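Long-range contacts in superoxide dismutase (Leishmania major, PDB 4F2N), which probably catalyses the dismutation of superoxide to oxygen and hydrogen peroxide at an iron centre, as iron superoxide dismutases do: residues T25-P36 / H105-K113; S182-A190 / V221-T229. All coordinates share one frame; numbering follows the deposited sequence.

Interaction 1. Residues T25-P36 / H105-K113; sequences TLPHLRYPAELP and HFNHSFFWK. With FE2 (Fe (II) ion), chain N.
Leu29 and His105 meet from opposite directions: methyl CD2 of Leu29 sits over one face of the imidazole, 4.2 Å from the ring centroid, a CH-pi contact shifted toward the rim. With CG anti to the backbone N (chi1 -161°), Leu29 forks over the helix, and its CD1 also reaches Ser109 OG at 3.5 Å. That hydroxyl is turned back on its own helix, donating to His105 O from above the carbonyl plane, while Ser109 N comes to the same oxygen from the other face. The imidazole is held at both nitrogens. NE2 bonds at 2.8 Å to a water in the ring plane that donates to Arg30 O and accepts from Glu34 N, and ND1 bonds to His63 of helix 52-71. In this family's N-terminal alpha-hairpin domain the irregular chain 25-36, which turns at Leu26-Leu29, packs against helix 96-113, whose His108 NE2 binds iron together with His58, Asp191 and His195. One turn beyond Ser109, the edge of the Trp112 indole meets Pro36 CG, 3.9 Å from CD1, and Trp112 NE1 bonds to His63 as well. At the start of the loop segment Leu26 slants across two phenyl rings, CG 3.8 Å from Phe106 CE1 and CD2 in the plane of the Phe110 ring, at its edge. The Thr25 side chain runs at about a right angle to those of Phe106 and Phe110, its methyl CG2 3.6 Å from Phe110 CE1.

Interaction 2. Residues S182-A190 / V221-T229; sequences SGLRPIFTA and VCHMYERAT
Arg185 reaches over from the strand to the helix: NH1 donates to Ala228 O at 2.9 Å, an N-H...O angle of 148°, with the donor tilted 33° from the carbonyl plane. The Arg185 chain is extended from CG to NE, which lays its aliphatic part on Ala228, CB to CB 3.8 Å, and carries the guanidinium on, without a bend, to the carbonyl; Tyr23 makes a cation-pi contact with the same arginine. Nearby, Tyr225 O takes two bonds from opposite faces of its carbonyl plane, from Thr229 N and Thr229 OG1. Ile187 fills the middle of the contact. Its CB packs on Met224 CB, CG2 lies against the backbone at Tyr225 N, and CD1 runs beside the tyrosine side chain, 4.0 Å from Tyr225 CB. Val221 crosses Ile187 at about a right angle, and its CG1 is 3.4 Å from Ile187 O, a buried carbonyl without a hydrogen-bond partner, approached by a CA-H...O contact from Val221 CA. The second branch of Val221, CG2, meets Phe188 CD1 at 3.9 Å. Met224, bent at chi2 and chi3, brings CE to Pro186 O. At Ile187 and Phe188 this edge strand of the three-stranded antiparallel sheet of the C-terminal domain has a classic beta bulge, the two residues sitting together across from Leu159 of strand 155-161. Helix 218-229 packs between this strand and helix 124-134, where Val221 touches Leu126 and Tyr225 touches Ala129, while Ile187 and Tyr225 also meet Leu168 of strand 168-174.

Overall arrangement
The centres of interactions 1 and 2 lie about 14 Å apart, and the two contacts touch directly, so the N-terminal alpha-hairpin region and the C-terminal sheet and helix are packed into one body. Phe110 CZ of helix 96-113 comes within 3.5 Å of Ile187 C, and Phe111 CD1 within 3.3 Å of Thr189 O. Thr25 O also lies 3.5 Å from Met224 CE. Both contacts lead to the metal: the helix of interaction 1 supplies His108, and the strand of interaction 2 continues to Asp191. The side chain of Phe188 is still about 13 Å from the iron.

Interaction 1. Residues T25-P36 / H105-K113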
loop_
_atom_site.group_PDB
_atom_site.type_symbol
_atom_site.label_atom_id
_atom_site.label_comp_id
_atom_site.label_asym_id
_atom_site.label_seq_id
_atom_site.Cartn_x
_atom_site.Cartn_y
_atom_site.Cartn_z
ATOM N N THR B 25 -22.525 3.887 -10.681
ATOM C CA THR B 25 -21.762 2.797 -11.278
ATOM C C THR B 25 -22.303 1.425 -10.820
ATOM O O THR B 25 -22.441 0.496 -11.644
ATOM C CB THR B 25 -20.260 2.947 -10.960
ATOM O OG1 THR B 25 -19.760 4.097 -11.645
ATOM C CG2 THR B 25 -19.479 1.747 -11.449
ATOM N N LEU B 26 -22.572 1.300 -9.514
ATOM C CA LEU B 26 -23.212 0.081 -8.958
ATOM C C LEU B 26 -24.472 0.449 -8.171
ATOM O O LEU B 26 -24.430 0.496 -6.930
ATOM C CB LEU B 26 -22.235 -0.657 -8.017
ATOM C CG LEU B 26 -20.942 -1.205 -8.638
ATOM C CD1 LEU B 26 -20.058 -1.838 -7.556
ATOM C CD2 LEU B 26 -21.275 -2.175 -9.769
ATOM N N PRO B 27 -25.598 0.694 -8.870
ATOM C CA PRO B 27 -26.778 1.164 -8.126
ATOM C C PRO B 27 -27.332 0.161 -7.118
ATOM O O PRO B 27 -28.003 0.571 -6.178
ATOM C CB PRO B 27 -27.832 1.425 -9.221
ATOM C CG PRO B 27 -27.311 0.775 -10.445
ATOM C CD PRO B 27 -25.826 0.650 -10.328
ATOM N N HIS B 28 -27.062 -1.132 -7.308
ATOM C CA HIS B 28 -27.502 -2.162 -6.343
ATOM C C HIS B 28 -26.634 -2.197 -5.087
ATOM O O HIS B 28 -27.026 -2.804 -4.088
ATOM C CB HIS B 28 -27.444 -3.514 -7.007
ATOM C CG HIS B 28 -26.059 -3.858 -7.444
ATOM N ND1 HIS B 28 -25.542 -3.433 -8.637
ATOM C CD2 HIS B 28 -25.011 -4.483 -6.754
ATOM C CE1 HIS B 28 -24.262 -3.844 -8.734
ATOM N NE2 HIS B 28 -23.930 -4.481 -7.574
ATOM N N LEU B 29 -25.459 -1.559 -5.121
ATOM C CA LEU B 29 -24.568 -1.543 -3.937
ATOM C C LEU B 29 -24.976 -0.491 -2.910
ATOM O O LEU B 29 -24.742 0.700 -3.090
ATOM C CB LEU B 29 -23.076 -1.411 -4.315
ATOM C CG LEU B 29 -22.094 -1.848 -3.211
ATOM C CD1 LEU B 29 -22.073 -3.365 -3.091
ATOM C CD2 LEU B 29 -20.686 -1.330 -3.481
ATOM N N ARG B 30 -25.564 -0.946 -1.802
ATOM C CA ARG B 30 -26.254 -0.025 -0.885
ATOM C C ARG B 30 -25.819 -0.163 0.560
ATOM O O ARG B 30 -25.107 -1.093 0.909
ATOM C CB ARG B 30 -27.779 -0.161 -1.011
ATOM C CG ARG B 30 -28.245 0.037 -2.449
ATOM C CD ARG B 30 -29.618 0.651 -2.587
ATOM N NE ARG B 30 -29.722 1.221 -3.928
ATOM C CZ ARG B 30 -30.169 2.439 -4.211
ATOM N NH1 ARG B 30 -30.601 3.248 -3.243
ATOM N NH2 ARG B 30 -30.203 2.835 -5.480
ATOM N N TYR B 31 -26.208 0.809 1.378
ATOM C CA TYR B 31 -26.000 0.785 2.835
ATOM C C TYR B 31 -27.319 0.366 3.545
ATOM O O TYR B 31 -28.369 0.782 3.106
ATOM C CB TYR B 31 -25.549 2.173 3.305
ATOM C CG TYR B 31 -25.080 2.181 4.734
ATOM C CD1 TYR B 31 -23.738 1.928 5.051
ATOM C CD2 TYR B 31 -25.985 2.400 5.784
ATOM C CE1 TYR B 31 -23.317 1.909 6.368
ATOM C CE2 TYR B 31 -25.564 2.388 7.101
ATOM C CZ TYR B 31 -24.238 2.131 7.384
ATOM O OH TYR B 31 -23.824 2.121 8.693
ATOM N N PRO B 32 -27.271 -0.441 4.642
ATOM C CA PRO B 32 -26.093 -1.007 5.313
ATOM C C PRO B 32 -25.299 -1.903 4.375
ATOM O O PRO B 32 -25.891 -2.628 3.562
ATOM C CB PRO B 32 -26.696 -1.825 6.477
ATOM C CG PRO B 32 -28.074 -1.273 6.689
ATOM C CD PRO B 32 -28.528 -0.856 5.312
ATOM N N ALA B 33 -23.979 -1.830 4.472
ATOM C CA ALA B 33 -23.085 -2.567 3.590
ATOM C C ALA B 33 -23.215 -4.084 3.794
ATOM O O ALA B 33 -23.446 -4.536 4.925
ATOM C CB ALA B 33 -21.652 -2.118 3.836
ATOM N N GLU B 34 -23.064 -4.849 2.713
ATOM C CA GLU B 34 -22.966 -6.313 2.777
ATOM C C GLU B 34 -21.879 -6.788 1.829
ATOM O O GLU B 34 -21.739 -6.239 0.725
ATOM C CB GLU B 34 -24.264 -6.982 2.307
ATOM C CG GLU B 34 -25.499 -6.807 3.156
ATOM C CD GLU B 34 -26.658 -7.626 2.592
ATOM O OE1 GLU B 34 -26.635 -8.877 2.735
ATOM O OE2 GLU B 34 -27.588 -7.033 2.004
ATOM N N LEU B 35 -21.115 -7.810 2.221
ATOM C CA LEU B 35 -20.202 -8.442 1.258
ATOM C C LEU B 35 -21.058 -8.923 0.079
ATOM O O LEU B 35 -22.073 -9.586 0.284
ATOM C CB LEU B 35 -19.491 -9.659 1.843
ATOM C CG LEU B 35 -18.090 -9.696 2.416
ATOM C CD1 LEU B 35 -17.729 -11.167 2.597
ATOM C CD2 LEU B 35 -17.050 -9.007 1.529
ATOM N N PRO B 36 -20.661 -8.595 -1.152
ATOM C CA PRO B 36 -21.453 -9.027 -2.313
ATOM C C PRO B 36 -21.374 -10.522 -2.589
ATOM O O PRO B 36 -20.361 -11.180 -2.298
ATOM C CB PRO B 36 -20.818 -8.258 -3.482
ATOM C CG PRO B 36 -19.419 -8.013 -3.050
ATOM C CD PRO B 36 -19.452 -7.848 -1.552
ATOM N N HIS B 105 -15.005 -0.480 -0.076
ATOM C CA HIS B 105 -16.133 -1.403 -0.277
ATOM C C HIS B 105 -16.586 -1.370 -1.720
ATOM O O HIS B 105 -16.715 -2.408 -2.377
ATOM C CB HIS B 105 -17.287 -1.135 0.711
ATOM C CG HIS B 105 -18.523 -1.973 0.466
ATOM N ND1 HIS B 105 -18.466 -3.278 0.091
ATOM C CD2 HIS B 105 -19.889 -1.659 0.588
ATOM C CE1 HIS B 105 -19.713 -3.769 -0.019
ATOM N NE2 HIS B 105 -20.587 -2.780 0.259
ATOM N N PHE B 106 -16.785 -0.174 -2.231
ATOM C CA PHE B 106 -17.185 -0.004 -3.619
ATOM C C PHE B 106 -16.099 -0.578 -4.549
ATOM O O PHE B 106 -16.417 -1.333 -5.493
ATOM C CB PHE B 106 -17.434 1.484 -3.940
ATOM C CG PHE B 106 -17.584 1.753 -5.423
ATOM C CD1 PHE B 106 -18.838 1.682 -6.026
ATOM C CD2 PHE B 106 -16.471 2.031 -6.221
ATOM C CE1 PHE B 106 -18.984 1.874 -7.411
ATOM C CE2 PHE B 106 -16.596 2.228 -7.598
ATOM C CZ PHE B 106 -17.867 2.155 -8.194
ATOM N N ASN B 107 -14.835 -0.227 -4.295
ATOM C CA ASN B 107 -13.755 -0.615 -5.220
ATOM C C ASN B 107 -13.680 -2.123 -5.335
ATOM O O ASN B 107 -13.566 -2.646 -6.450
ATOM C CB ASN B 107 -12.390 -0.059 -4.790
ATOM C CG ASN B 107 -12.334 1.450 -4.859
ATOM O OD1 ASN B 107 -13.126 2.095 -5.578
ATOM N ND2 ASN B 107 -11.400 2.025 -4.125
ATOM N N HIS B 108 -13.766 -2.820 -4.197
ATOM C CA HIS B 108 -13.703 -4.307 -4.213
ATOM C C HIS B 108 -14.921 -4.914 -4.867
ATOM O O HIS B 108 -14.800 -5.879 -5.631
ATOM C CB HIS B 108 -13.498 -4.904 -2.802
ATOM C CG HIS B 108 -12.082 -4.724 -2.274
ATOM N ND1 HIS B 108 -11.673 -3.584 -1.649
ATOM C CD2 HIS B 108 -10.965 -5.538 -2.371
ATOM C CE1 HIS B 108 -10.377 -3.675 -1.342
ATOM N NE2 HIS B 108 -9.920 -4.864 -1.796
ATOM N N SER B 109 -16.110 -4.385 -4.572
ATOM C CA SER B 109 -17.348 -4.880 -5.188
ATOM C C SER B 109 -17.286 -4.803 -6.695
ATOM O O SER B 109 -17.708 -5.717 -7.405
ATOM C CB SER B 109 -18.577 -4.121 -4.644
ATOM O OG SER B 109 -18.683 -4.367 -3.250
ATOM N N PHE B 110 -16.742 -3.702 -7.179
ATOM C CA PHE B 110 -16.648 -3.463 -8.611
ATOM C C PHE B 110 -15.649 -4.439 -9.213
ATOM O O PHE B 110 -15.924 -5.064 -10.245
ATOM C CB PHE B 110 -16.239 -1.998 -8.900
ATOM C CG PHE B 110 -16.305 -1.666 -10.365
ATOM C CD1 PHE B 110 -17.540 -1.482 -10.991
ATOM C CD2 PHE B 110 -15.148 -1.546 -11.115
ATOM C CE1 PHE B 110 -17.616 -1.171 -12.349
ATOM C CE2 PHE B 110 -15.216 -1.248 -12.479
ATOM C CZ PHE B 110 -16.442 -1.060 -13.097
ATOM N N PHE B 111 -14.507 -4.606 -8.532
ATOM C CA PHE B 111 -13.487 -5.589 -8.909
ATOM C C PHE B 111 -14.046 -7.003 -9.077
ATOM O O PHE B 111 -13.722 -7.668 -10.074
ATOM C CB PHE B 111 -12.375 -5.587 -7.846
ATOM C CG PHE B 111 -11.119 -6.303 -8.240
ATOM C CD1 PHE B 111 -10.535 -6.126 -9.502
ATOM C CD2 PHE B 111 -10.474 -7.121 -7.316
ATOM C CE1 PHE B 111 -9.346 -6.779 -9.834
ATOM C CE2 PHE B 111 -9.265 -7.771 -7.645
ATOM C CZ PHE B 111 -8.707 -7.590 -8.897
ATOM N N TRP B 112 -14.849 -7.478 -8.125
ATOM C CA TRP B 112 -15.412 -8.832 -8.260
ATOM C C TRP B 112 -16.297 -8.970 -9.466
ATOM O O TRP B 112 -16.304 -10.023 -10.104
ATOM C CB TRP B 112 -16.184 -9.260 -7.011
ATOM C CG TRP B 112 -15.394 -9.124 -5.733
ATOM C CD1 TRP B 112 -15.829 -8.565 -4.529
ATOM C CD2 TRP B 112 -14.006 -9.537 -5.488
ATOM N NE1 TRP B 112 -14.829 -8.602 -3.580
ATOM C CE2 TRP B 112 -13.706 -9.175 -4.095
ATOM C CE3 TRP B 112 -13.016 -10.135 -6.257
ATOM C CZ2 TRP B 112 -12.469 -9.425 -3.517
ATOM C CZ3 TRP B 112 -11.766 -10.377 -5.666
ATOM C CH2 TRP B 112 -11.496 -10.036 -4.327
ATOM N N LYS B 113 -17.049 -7.923 -9.787
ATOM C CA LYS B 113 -17.914 -7.931 -10.989
ATOM C C LYS B 113 -17.108 -7.976 -12.290
ATOM O O LYS B 113 -17.620 -8.466 -13.318
ATOM C CB LYS B 113 -18.842 -6.707 -11.004
ATOM C CG LYS B 113 -19.838 -6.659 -9.863
ATOM C CD LYS B 113 -20.870 -7.752 -9.954
ATOM C CE LYS B 113 -22.061 -7.314 -10.789
ATOM N NZ LYS B 113 -23.055 -8.429 -10.775
HETATM FE FE FE2 N . -7.963 -5.235 -2.286
HETATM O O HOH W 1 -23.416 -3.050 0.212
HETATM O O HOH W 2 -7.494 -3.035 -2.081
#

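Interaction 2. Residues S182-A190 / V221-T229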
loop_
_atom_site.group_PDB
_atom_site.type_symbol
_atom_site.label_atom_id
_atom_site.label_comp_id
_atom_site.label_asym_id
_atom_site.label_seq_id
_atom_site.Cartn_x
_atom_site.Cartn_y
_atom_site.Cartn_z
ATOM N N SER B 182 -14.163 12.363 -9.364
ATOM C CA SER B 182 -13.975 13.403 -10.371
ATOM C C SER B 182 -15.018 13.344 -11.517
ATOM O O SER B 182 -14.942 14.122 -12.463
ATOM C CB SER B 182 -12.546 13.363 -10.919
ATOM O OG SER B 182 -12.363 12.167 -11.648
ATOM N N GLY B 183 -16.001 12.459 -11.422
ATOM C CA GLY B 183 -17.084 12.398 -12.432
ATOM C C GLY B 183 -16.810 11.419 -13.569
ATOM O O GLY B 183 -17.569 11.360 -14.551
ATOM N N LEU B 184 -15.735 10.647 -13.457
ATOM C CA LEU B 184 -15.492 9.588 -14.457
ATOM C C LEU B 184 -16.380 8.379 -14.142
ATOM O O LEU B 184 -16.829 8.228 -13.013
ATOM C CB LEU B 184 -14.009 9.188 -14.504
ATOM C CG LEU B 184 -13.060 10.287 -15.056
ATOM C CD1 LEU B 184 -11.633 9.757 -15.108
ATOM C CD2 LEU B 184 -13.456 10.784 -16.444
ATOM N N ARG B 185 -16.585 7.512 -15.132
ATOM C CA ARG B 185 -17.437 6.348 -14.979
ATOM C C ARG B 185 -16.625 5.110 -15.237
ATOM O O ARG B 185 -16.331 4.812 -16.387
ATOM C CB ARG B 185 -18.613 6.435 -15.967
ATOM C CG ARG B 185 -19.585 7.541 -15.599
ATOM C CD ARG B 185 -20.736 7.673 -16.610
ATOM N NE ARG B 185 -21.719 8.672 -16.186
ATOM C CZ ARG B 185 -22.877 8.938 -16.812
ATOM N NH1 ARG B 185 -23.224 8.319 -17.920
ATOM N NH2 ARG B 185 -23.685 9.865 -16.332
ATOM N N PRO B 186 -16.222 4.419 -14.165
ATOM C CA PRO B 186 -15.418 3.199 -14.269
ATOM C C PRO B 186 -16.144 2.126 -15.056
ATOM O O PRO B 186 -17.366 1.982 -14.915
ATOM C CB PRO B 186 -15.237 2.768 -12.785
ATOM C CG PRO B 186 -15.371 4.062 -12.019
ATOM C CD PRO B 186 -16.484 4.784 -12.750
ATOM N N ILE B 187 -15.398 1.381 -15.880
ATOM C CA ILE B 187 -15.924 0.204 -16.557
ATOM C C ILE B 187 -15.084 -1.033 -16.277
ATOM O O ILE B 187 -15.542 -2.150 -16.509
ATOM C CB ILE B 187 -16.172 0.413 -18.091
ATOM C CG1 ILE B 187 -14.849 0.454 -18.868
ATOM C CG2 ILE B 187 -17.014 1.672 -18.339
ATOM C CD1 ILE B 187 -15.009 0.582 -20.379
ATOM N N PHE B 188 -13.865 -0.832 -15.755
ATOM C CA PHE B 188 -12.961 -1.934 -15.382
ATOM C C PHE B 188 -11.944 -1.441 -14.359
ATOM O O PHE B 188 -11.544 -0.258 -14.395
ATOM C CB PHE B 188 -12.226 -2.475 -16.603
ATOM C CG PHE B 188 -11.257 -3.588 -16.252
ATOM C CD1 PHE B 188 -11.742 -4.795 -15.734
ATOM C CD2 PHE B 188 -9.871 -3.403 -16.347
ATOM C CE1 PHE B 188 -10.878 -5.814 -15.352
ATOM C CE2 PHE B 188 -8.994 -4.437 -15.996
ATOM C CZ PHE B 188 -9.505 -5.640 -15.488
ATOM N N THR B 189 -11.576 -2.297 -13.416
ATOM C CA THR B 189 -10.506 -1.967 -12.458
ATOM C C THR B 189 -9.601 -3.156 -12.164
ATOM O O THR B 189 -10.037 -4.313 -12.260
ATOM C CB THR B 189 -11.061 -1.379 -11.123
ATOM O OG1 THR B 189 -10.002 -0.707 -10.429
ATOM C CG2 THR B 189 -11.590 -2.466 -10.185
ATOM N N ALA B 190 -8.351 -2.872 -11.790
ATOM C CA ALA B 190 -7.450 -3.892 -11.228
ATOM C C ALA B 190 -6.969 -3.355 -9.900
ATOM O O ALA B 190 -6.471 -2.215 -9.809
ATOM C CB ALA B 190 -6.263 -4.141 -12.154
ATOM N N VAL B 221 -17.758 -5.711 -18.352
ATOM C CA VAL B 221 -17.079 -4.473 -18.764
ATOM C C VAL B 221 -17.877 -3.841 -19.930
ATOM O O VAL B 221 -18.110 -2.632 -19.949
ATOM C CB VAL B 221 -15.607 -4.708 -19.180
ATOM C CG1 VAL B 221 -14.963 -3.400 -19.625
ATOM C CG2 VAL B 221 -14.811 -5.333 -18.024
ATOM N N CYS B 222 -18.293 -4.663 -20.891
ATOM C CA CYS B 222 -19.057 -4.130 -22.031
ATOM C C CYS B 222 -20.426 -3.560 -21.614
ATOM O O CYS B 222 -20.848 -2.508 -22.114
ATOM C CB CYS B 222 -19.202 -5.200 -23.116
ATOM S SG CYS B 222 -19.948 -4.562 -24.636
ATOM N N HIS B 223 -21.120 -4.255 -20.708
ATOM C CA HIS B 223 -22.361 -3.747 -20.114
ATOM C C HIS B 223 -22.138 -2.385 -19.482
ATOM O O HIS B 223 -22.922 -1.454 -19.690
ATOM C CB HIS B 223 -22.915 -4.728 -19.070
ATOM C CG HIS B 223 -24.192 -4.246 -18.387
ATOM N ND1 HIS B 223 -25.412 -4.361 -18.961
ATOM C CD2 HIS B 223 -24.395 -3.613 -17.153
ATOM C CE1 HIS B 223 -26.349 -3.843 -18.131
ATOM N NE2 HIS B 223 -25.722 -3.387 -17.030
ATOM N N MET B 224 -21.057 -2.256 -18.706
ATOM C CA MET B 224 -20.702 -0.967 -18.104
ATOM C C MET B 224 -20.412 0.103 -19.168
ATOM O O MET B 224 -20.826 1.261 -19.054
ATOM C CB MET B 224 -19.483 -1.138 -17.176
ATOM C CG MET B 224 -19.773 -1.955 -15.903
ATOM S SD MET B 224 -21.153 -1.313 -14.916
ATOM C CE MET B 224 -20.738 0.412 -14.719
ATOM N N TYR B 225 -19.671 -0.278 -20.191
ATOM C CA TYR B 225 -19.348 0.660 -21.267
ATOM C C TYR B 225 -20.617 1.224 -21.934
ATOM O O TYR B 225 -20.764 2.440 -22.099
ATOM C CB TYR B 225 -18.433 -0.011 -22.312
ATOM C CG TYR B 225 -18.253 0.854 -23.536
ATOM C CD1 TYR B 225 -17.397 1.950 -23.511
ATOM C CD2 TYR B 225 -19.009 0.631 -24.699
ATOM C CE1 TYR B 225 -17.232 2.760 -24.628
ATOM C CE2 TYR B 225 -18.873 1.451 -25.814
ATOM C CZ TYR B 225 -17.993 2.519 -25.758
ATOM O OH TYR B 225 -17.842 3.349 -26.844
ATOM N N GLU B 226 -21.543 0.346 -22.290
ATOM C CA GLU B 226 -22.786 0.784 -22.960
ATOM C C GLU B 226 -23.587 1.764 -22.106
ATOM O O GLU B 226 -24.008 2.827 -22.593
ATOM C CB GLU B 226 -23.621 -0.421 -23.398
ATOM C CG GLU B 226 -22.985 -1.130 -24.590
ATOM C CD GLU B 226 -23.518 -2.538 -24.854
ATOM O OE1 GLU B 226 -24.351 -3.052 -24.087
ATOM O OE2 GLU B 226 -23.087 -3.162 -25.838
ATOM N N ARG B 227 -23.780 1.440 -20.825
ATOM C CA ARG B 227 -24.544 2.339 -19.976
ATOM C C ARG B 227 -23.788 3.617 -19.643
ATOM O O ARG B 227 -24.405 4.650 -19.517
ATOM C CB ARG B 227 -25.088 1.660 -18.706
ATOM C CG ARG B 227 -24.062 1.099 -17.719
ATOM C CD ARG B 227 -24.769 0.210 -16.676
ATOM N NE ARG B 227 -25.634 0.985 -15.768
ATOM C CZ ARG B 227 -25.219 1.595 -14.647
ATOM N NH1 ARG B 227 -23.943 1.547 -14.277
ATOM N NH2 ARG B 227 -26.079 2.279 -13.896
ATOM N N ALA B 228 -22.461 3.539 -19.499
ATOM C CA ALA B 228 -21.675 4.728 -19.097
ATOM C C ALA B 228 -21.600 5.777 -20.218
ATOM O O ALA B 228 -21.578 6.984 -19.933
ATOM C CB ALA B 228 -20.272 4.333 -18.634
ATOM N N THR B 229 -21.563 5.312 -21.471
ATOM C CA THR B 229 -21.433 6.212 -22.648
ATOM C C THR B 229 -22.746 6.717 -23.202
ATOM O O THR B 229 -22.757 7.595 -24.090
ATOM C CB THR B 229 -20.699 5.586 -23.856
ATOM O OG1 THR B 229 -21.319 4.344 -24.242
ATOM C CG2 THR B 229 -19.285 5.355 -23.545
#